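Local structure of probable 2-phosphosulfolactate phosphatase (Clostridium acetobutylicum, 1VR0) at residues 68-73 with 109-114. The protein probably catalyses the magnesium-dependent hydrolysis of (2R)-O-phospho-3-sulfolactate to (2R)-3-sulfolactate and phosphate. Sequence-based numbering, arbitrary orientation.
Sequences KKVKEY and TLIMTT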
loop_
_atom_site.group_PDB
_atom_site.type_symbol
_atom_site.label_atom_id
_atom_site.label_comp_id
_atom_site.label_asym_id
_atom_site.label_seq_id
_atom_site.Cartn_x
_atom_site.Cartn_y
_atom_site.Cartn_z
ATOM N N LYS A 68 31.519 -13.106 -7.378
ATOM C CA LYS A 68 31.726 -14.507 -7.081
ATOM C C LYS A 68 30.965 -15.378 -8.106
ATOM O O LYS A 68 31.506 -16.359 -8.631
ATOM C CB LYS A 68 31.268 -14.761 -5.634
ATOM C CG LYS A 68 31.567 -16.140 -5.038
ATOM C CD LYS A 68 30.458 -16.556 -4.015
ATOM C CE LYS A 68 30.895 -17.734 -3.103
ATOM N NZ LYS A 68 29.921 -17.924 -1.986
ATOM N N LYS A 69 29.735 -14.986 -8.421
ATOM C CA LYS A 69 28.918 -15.703 -9.402
ATOM C C LYS A 69 29.521 -15.742 -10.822
ATOM O O LYS A 69 29.367 -16.737 -11.532
ATOM C CB LYS A 69 27.505 -15.107 -9.470
ATOM C CG LYS A 69 26.521 -15.540 -8.350
ATOM C CD LYS A 69 26.551 -17.049 -8.106
ATOM C CE LYS A 69 25.281 -17.588 -7.432
ATOM N NZ LYS A 69 25.265 -19.101 -7.500
ATOM N N VAL A 70 30.205 -14.676 -11.237
ATOM C CA VAL A 70 30.949 -14.680 -12.513
ATOM C C VAL A 70 31.901 -15.869 -12.645
ATOM O O VAL A 70 31.939 -16.540 -13.679
ATOM C CB VAL A 70 31.813 -13.409 -12.678
ATOM C CG1 VAL A 70 32.943 -13.637 -13.720
ATOM C CG2 VAL A 70 30.946 -12.226 -13.053
ATOM N N LYS A 71 32.689 -16.103 -11.607
ATOM C CA LYS A 71 33.652 -17.186 -11.624
ATOM C C LYS A 71 32.942 -18.524 -11.828
ATOM O O LYS A 71 33.460 -19.391 -12.485
ATOM C CB LYS A 71 34.502 -17.200 -10.332
ATOM N N GLU A 72 31.741 -18.675 -11.289
ATOM C CA GLU A 72 30.982 -19.920 -11.413
ATOM C C GLU A 72 30.461 -20.209 -12.810
ATOM O O GLU A 72 30.377 -21.366 -13.196
ATOM C CB GLU A 72 29.767 -19.900 -10.504
ATOM C CG GLU A 72 30.055 -20.234 -9.074
ATOM C CD GLU A 72 28.827 -20.026 -8.207
ATOM O OE1 GLU A 72 29.011 -19.448 -7.089
ATOM O OE2 GLU A 72 27.692 -20.408 -8.667
ATOM N N TYR A 73 30.062 -19.169 -13.535
ATOM C CA TYR A 73 29.517 -19.330 -14.871
ATOM C C TYR A 73 30.530 -19.075 -15.993
ATOM O O TYR A 73 30.161 -19.138 -17.138
ATOM C CB TYR A 73 28.266 -18.466 -15.055
ATOM C CG TYR A 73 27.092 -18.907 -14.210
ATOM C CD1 TYR A 73 26.218 -19.900 -14.649
ATOM C CD2 TYR A 73 26.854 -18.326 -12.955
ATOM C CE1 TYR A 73 25.132 -20.314 -13.863
ATOM C CE2 TYR A 73 25.793 -18.725 -12.161
ATOM C CZ TYR A 73 24.918 -19.724 -12.615
ATOM O OH TYR A 73 23.844 -20.100 -11.818
ATOM N N THR A 109 25.152 -15.458 -19.799
ATOM C CA THR A 109 24.579 -15.542 -18.458
ATOM C C THR A 109 24.726 -14.176 -17.769
ATOM O O THR A 109 25.823 -13.725 -17.504
ATOM C CB THR A 109 25.307 -16.620 -17.620
ATOM O OG1 THR A 109 24.899 -17.920 -18.039
ATOM C CG2 THR A 109 25.018 -16.469 -16.140
ATOM N N LEU A 110 23.610 -13.538 -17.476
ATOM C CA LEU A 110 23.603 -12.191 -16.929
ATOM C C LEU A 110 23.506 -12.222 -15.409
ATOM O O LEU A 110 22.464 -12.563 -14.851
ATOM C CB LEU A 110 22.432 -11.435 -17.536
ATOM C CG LEU A 110 22.147 -10.037 -17.060
ATOM C CD1 LEU A 110 23.371 -9.133 -17.158
ATOM C CD2 LEU A 110 21.043 -9.535 -17.910
ATOM N N ILE A 111 24.607 -11.894 -14.746
ATOM C CA ILE A 111 24.621 -11.738 -13.310
ATOM C C ILE A 111 24.198 -10.288 -13.034
ATOM O O ILE A 111 24.830 -9.346 -13.494
ATOM C CB ILE A 111 26.011 -11.954 -12.706
ATOM C CG1 ILE A 111 26.692 -13.238 -13.210
ATOM C CG2 ILE A 111 25.946 -11.976 -11.204
ATOM C CD1 ILE A 111 25.882 -14.513 -13.107
HETATM N N MSE A 112 23.114 -10.098 -12.296
HETATM C CA MSE A 112 22.739 -8.746 -11.920
HETATM C C MSE A 112 22.298 -8.530 -10.498
HETATM O O MSE A 112 21.754 -9.418 -9.841
HETATM C CB MSE A 112 21.676 -8.164 -12.853
HETATM C CG MSE A 112 20.526 -9.045 -13.224
HETATM SE SE MSE A 112 19.047 -8.040 -14.199
HETATM C CE MSE A 112 20.144 -6.418 -15.003
ATOM N N THR A 113 22.553 -7.310 -10.050
ATOM C CA THR A 113 22.128 -6.847 -8.763
ATOM C C THR A 113 21.627 -5.427 -8.961
ATOM O O THR A 113 22.271 -4.623 -9.646
ATOM C CB THR A 113 23.268 -6.923 -7.735
ATOM O OG1 THR A 113 22.782 -6.462 -6.478
ATOM C CG2 THR A 113 24.496 -6.108 -8.141
ATOM N N THR A 114 20.453 -5.135 -8.403
ATOM C CA THR A 114 19.843 -3.813 -8.524
ATOM C C THR A 114 19.304 -3.310 -7.196
ATOM O O THR A 114 19.260 -4.040 -6.193
ATOM C CB THR A 114 18.704 -3.754 -9.602
ATOM O OG1 THR A 114 17.544 -4.470 -9.170
ATOM C CG2 THR A 114 19.146 -4.302 -10.928
#
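Lys-69 NZ forms a salt bridge with Glu-72 OE2 at 3.0 Å, meeting it on the syn side, somewhat out of the carboxylate plane, while its own CB rests 3.9 Å from Ile-111 CG2. A long side chain suits this border: the first methylene packs on the strand, and the bend at chi2 (-46°) leads the ammonium group away to its acid partner one helical turn on. Ile-111 lies at the middle of the patch, and its branching lets it serve several neighbours. Its CG2 faces Lys-69, Ile-111 CG1 approaches Val-70 CG2 more loosely at 4.4 Å, and Ile-111 CD1 comes obliquely to Tyr-73 CD2 at 3.9 Å. The Tyr-73 ring also receives Thr-109 CG2 over one face, 4.1 Å from the ring centroid and 24° off the normal, a CH-pi contact shifted toward the rim at CG. With this methyl anti to the backbone N, threonine can offer carbon to the ring while OG1 makes a weak hydrogen bond to Arg-56. Tyr-73 OH likewise bonds weakly to Glu-245.

Helix 63-73 connects strands 56-59 and 77-81 in a beta-alpha-beta crossover, and strand 109-113 is inserted between them as the centre of a three-stranded parallel sheet. Residues 68-73 therefore run back alongside residues 109-113, nearly antiparallel at 170°, the axes of these segments coming within 9.1 Å. Beyond the strand's C-terminal end the chain reaches Thr-115 and Asn-116 of the sulfolactate pocket. Since the close contacts between helix and strand are mainly carbon on carbon, cohesion here comes from apolar packing and dispersion, while the Lys-69 ammonium group is turned away from the strand, to Glu-72.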